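Local coordinates for rhamnogalacturonan endolyase YesW (Bacillus subtilis, PDB 2ZUX), which cleaves rhamnogalacturonan of plant cell walls by endo-acting elimination, releasing oligosaccharides, and needs calcium or manganese for activity, at residues D510-V515 / Y528-P533. Residues are numbered along the deposited sequence; the frame is centred on the assembly and turned at random.
Sequences DWREEV and YTTTIP. With CA (calcium ion), chain E.
Glu514, held by Thr529 across the contact, is a ligand of a calcium site in the C-terminal beta-propeller domain. Its carboxylate binds the calcium ion with both oxygens, OE2 at 2.5 Å. The backbone oxygens of Asp510 and Arg512 and a water also coordinate the metal, and Asp506 and Leu508 complete the site. Thr529 OG1 donates to Glu514 OE2 (2.7 Å) on the anti side, tilted 27° out of the carboxylate plane. The Thr529 and Glu514 side chains lie side by side, pointing the same way; chi1 of -165° puts Thr529 OG1 anti to the backbone N and within reach of OE2. A second water joins the segments, donating to Glu514 OE2 and accepting from Thr530 N. Thr529 is thus a second-shell residue, and its bond probably helps to hold the carboxylate on the metal.

Arg512 makes the other link. Its end-on pair, NH1 and NH2, converges on Ile532 O, with NH2 to that oxygen at 2.8 Å. The acceptor lies in the guanidinium plane. From the side, NE and NH1 grip the carboxylate of Asp510, with NH1 to OD2 at 2.9 Å forming a salt bridge. Asp510 OD1 also accepts from Arg512 N, closing an Asx turn. Thr530 CG2 sits over one guanidinium face, 3.5 Å from Arg512 CZ. Without this guanidinium, as with an alanine here, the buried Asp510 carboxylate is likely to lose its countercharge and Ile532 O both of these donors. Thr530 OG1 accepts from Ile532 N, an ST turn, and bonds to Trp458 O.

Val515 and Tyr528 form an antiparallel hydrogen-bonded pair, with Tyr528 N to Val515 O at 2.8 Å. This pair belongs to strands 514-519 and 524-528 of one sheet. Val515 packs on strand 454-456, while Thr529 touches strand 13-17 and Arg512 touches strand 55-58, both from the N-terminal sheet.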
ATOM      1  N   ASP A 510      15.344   4.422  -8.948  1.00 10.73           N
ATOM      2  CA  ASP A 510      15.072   5.800  -8.548  1.00 10.86           C
ATOM      3  C   ASP A 510      13.619   6.002  -8.134  1.00 11.09           C
ATOM      4  O   ASP A 510      12.866   5.039  -7.980  1.00 10.70           O
ATOM      5  CB  ASP A 510      15.528   6.804  -9.629  1.00 10.91           C
ATOM      6  CG  ASP A 510      14.655   6.795 -10.886  1.00 11.58           C
ATOM      7  OD1 ASP A 510      13.522   6.254 -10.882  1.00 11.17           O
ATOM      8  OD2 ASP A 510      15.101   7.396 -11.890  1.00 12.94           O
ATOM      9  N   TRP A 511      13.232   7.257  -7.959  1.00 10.90           N
ATOM     10  CA  TRP A 511      11.977   7.604  -7.300  1.00 10.42           C
ATOM     11  C   TRP A 511      10.701   7.153  -8.004  1.00 10.20           C
ATOM     12  O   TRP A 511       9.639   7.148  -7.376  1.00 10.29           O
ATOM     13  CB  TRP A 511      11.922   9.109  -7.037  1.00 11.03           C
ATOM     14  CG  TRP A 511      11.900   9.950  -8.277  1.00 10.33           C
ATOM     15  CD1 TRP A 511      12.981  10.360  -9.003  1.00 11.93           C
ATOM     16  CD2 TRP A 511      10.744  10.502  -8.929  1.00 10.31           C
ATOM     17  NE1 TRP A 511      12.570  11.127 -10.073  1.00 11.73           N
ATOM     18  CE2 TRP A 511      11.203  11.222 -10.058  1.00 11.04           C
ATOM     19  CE3 TRP A 511       9.363  10.449  -8.678  1.00 10.27           C
ATOM     20  CZ2 TRP A 511      10.334  11.897 -10.925  1.00 11.73           C
ATOM     21  CZ3 TRP A 511       8.502  11.126  -9.545  1.00 11.89           C
ATOM     22  CH2 TRP A 511       8.992  11.833 -10.654  1.00 11.70           C
ATOM     23  N   ARG A 512      10.772   6.778  -9.280  1.00  9.39           N
ATOM     24  CA  ARG A 512       9.557   6.309  -9.938  1.00  9.69           C
ATOM     25  C   ARG A 512       9.084   4.999  -9.309  1.00  9.10           C
ATOM     26  O   ARG A 512       9.869   4.257  -8.717  1.00  9.63           O
ATOM     27  CB  ARG A 512       9.739   6.178 -11.448  1.00  9.56           C
ATOM     28  CG  ARG A 512       9.508   7.486 -12.221  1.00  9.74           C
ATOM     29  CD  ARG A 512      10.674   8.474 -12.108  1.00 10.16           C
ATOM     30  NE  ARG A 512      11.946   7.941 -12.605  1.00 10.34           N
ATOM     31  CZ  ARG A 512      12.286   7.873 -13.890  1.00 10.90           C
ATOM     32  NH1 ARG A 512      13.467   7.380 -14.226  1.00 12.10           N
ATOM     33  NH2 ARG A 512      11.453   8.289 -14.836  1.00 11.05           N
ATOM     34  N   GLU A 513       7.787   4.733  -9.419  1.00  9.34           N
ATOM     35  CA  GLU A 513       7.201   3.564  -8.794  1.00  9.37           C
ATOM     36  C   GLU A 513       7.257   2.341  -9.704  1.00  9.69           C
ATOM     37  O   GLU A 513       7.000   2.439 -10.890  1.00 10.06           O
ATOM     38  CB  GLU A 513       5.760   3.878  -8.412  1.00  9.44           C
ATOM     39  CG  GLU A 513       5.640   5.062  -7.474  1.00  9.51           C
ATOM     40  CD  GLU A 513       4.207   5.378  -7.123  1.00  9.72           C
ATOM     41  OE1 GLU A 513       3.598   6.182  -7.856  1.00  9.40           O
ATOM     42  OE2 GLU A 513       3.700   4.797  -6.135  1.00  9.82           O
ATOM     43  N   GLU A 514       7.602   1.199  -9.119  1.00  9.19           N
ATOM     44  CA  GLU A 514       7.539  -0.085  -9.815  1.00  9.63           C
ATOM     45  C   GLU A 514       6.125  -0.633  -9.728  1.00  9.92           C
ATOM     46  O   GLU A 514       5.339  -0.246  -8.846  1.00 10.00           O
ATOM     47  CB  GLU A 514       8.504  -1.088  -9.188  1.00  9.80           C
ATOM     48  CG  GLU A 514       9.976  -0.864  -9.522  1.00  9.62           C
ATOM     49  CD  GLU A 514      10.501   0.500  -9.082  1.00  9.53           C
ATOM     50  OE1 GLU A 514      10.409   0.830  -7.874  1.00  9.83           O
ATOM     51  OE2 GLU A 514      11.003   1.255  -9.950  1.00 10.23           O
ATOM     52  N   VAL A 515       5.796  -1.526 -10.656  1.00  9.93           N
ATOM     53  CA  VAL A 515       4.527  -2.242 -10.606  1.00 10.44           C
ATOM     54  C   VAL A 515       4.809  -3.728 -10.567  1.00 10.28           C
ATOM     55  O   VAL A 515       5.627  -4.237 -11.339  1.00 10.66           O
ATOM     56  CB  VAL A 515       3.634  -1.956 -11.817  1.00 10.92           C
ATOM     57  CG1 VAL A 515       2.242  -2.528 -11.584  1.00 11.37           C
ATOM     58  CG2 VAL A 515       3.548  -0.474 -12.087  1.00 12.81           C
ATOM     59  N   TYR A 528       7.852  -4.535 -12.983  1.00 11.01           N
ATOM     60  CA  TYR A 528       8.185  -3.565 -14.022  1.00 10.90           C
ATOM     61  C   TYR A 528       8.798  -2.335 -13.370  1.00 11.07           C
ATOM     62  O   TYR A 528       8.256  -1.811 -12.399  1.00 10.89           O
ATOM     63  CB  TYR A 528       6.926  -3.153 -14.785  1.00 11.34           C
ATOM     64  CG  TYR A 528       6.368  -4.226 -15.700  1.00 12.05           C
ATOM     65  CD1 TYR A 528       6.546  -4.147 -17.085  1.00 12.34           C
ATOM     66  CD2 TYR A 528       5.663  -5.313 -15.190  1.00 12.62           C
ATOM     67  CE1 TYR A 528       6.032  -5.135 -17.929  1.00 13.25           C
ATOM     68  CE2 TYR A 528       5.148  -6.300 -16.028  1.00 14.16           C
ATOM     69  CZ  TYR A 528       5.340  -6.200 -17.386  1.00 14.12           C
ATOM     70  OH  TYR A 528       4.823  -7.189 -18.205  1.00 14.96           O
ATOM     71  N   THR A 529       9.936  -1.890 -13.892  1.00 11.21           N
ATOM     72  CA  THR A 529      10.571  -0.649 -13.467  1.00 11.26           C
ATOM     73  C   THR A 529      10.717   0.232 -14.696  1.00 11.48           C
ATOM     74  O   THR A 529      10.972  -0.265 -15.792  1.00 11.79           O
ATOM     75  CB  THR A 529      11.934  -0.894 -12.759  1.00 11.09           C
ATOM     76  OG1 THR A 529      12.344   0.294 -12.067  1.00 11.00           O
ATOM     77  CG2 THR A 529      13.035  -1.313 -13.742  1.00 11.79           C
ATOM     78  N   THR A 530      10.535   1.533 -14.535  1.00 11.47           N
ATOM     79  CA  THR A 530      10.602   2.424 -15.680  1.00 11.41           C
ATOM     80  C   THR A 530      12.018   2.541 -16.253  1.00 11.71           C
ATOM     81  O   THR A 530      13.010   2.481 -15.517  1.00 11.63           O
ATOM     82  CB  THR A 530      10.027   3.819 -15.357  1.00 11.78           C
ATOM     83  OG1 THR A 530       9.806   4.518 -16.585  1.00 12.10           O
ATOM     84  CG2 THR A 530      10.963   4.635 -14.470  1.00 11.81           C
ATOM     85  N   THR A 531      12.086   2.696 -17.573  1.00 12.40           N
ATOM     86  CA  THR A 531      13.347   3.039 -18.239  1.00 13.09           C
ATOM     87  C   THR A 531      13.252   4.383 -18.952  1.00 13.53           C
ATOM     88  O   THR A 531      14.080   4.705 -19.815  1.00 14.14           O
ATOM     89  CB  THR A 531      13.816   1.946 -19.227  1.00 13.32           C
ATOM     90  OG1 THR A 531      12.813   1.742 -20.225  1.00 14.24           O
ATOM     91  CG2 THR A 531      14.079   0.644 -18.488  1.00 13.93           C
ATOM     92  N   ILE A 532      12.253   5.180 -18.579  1.00 13.01           N
ATOM     93  CA  ILE A 532      12.128   6.540 -19.098  1.00 13.20           C
ATOM     94  C   ILE A 532      13.060   7.442 -18.287  1.00 13.85           C
ATOM     95  O   ILE A 532      12.921   7.537 -17.063  1.00 13.56           O
ATOM     96  CB  ILE A 532      10.676   7.045 -19.015  1.00 13.34           C
ATOM     97  CG1 ILE A 532       9.760   6.161 -19.865  1.00 13.45           C
ATOM     98  CG2 ILE A 532      10.587   8.503 -19.482  1.00 13.63           C
ATOM     99  CD1 ILE A 532       8.273   6.277 -19.535  1.00 14.42           C
ATOM    100  N   PRO A 533      14.034   8.093 -18.952  1.00 14.09           N
ATOM    101  CA  PRO A 533      14.945   8.966 -18.215  1.00 14.34           C
ATOM    102  C   PRO A 533      14.246  10.140 -17.540  1.00 14.03           C
ATOM    103  O   PRO A 533      13.234  10.639 -18.030  1.00 14.07           O
ATOM    104  CB  PRO A 533      15.910   9.469 -19.297  1.00 14.75           C
ATOM    105  CG  PRO A 533      15.805   8.462 -20.402  1.00 15.84           C
ATOM    106  CD  PRO A 533      14.380   8.023 -20.385  1.00 14.52           C
TER
HETATM  107 CA    CA E 631      11.764   3.004  -8.358  1.00  9.78          CA
HETATM  108  O   HOH W   1      12.653   3.726 -10.515  1.00 10.63           O
HETATM  109  O   HOH W   2       9.577   2.519 -12.087  1.00 10.70           O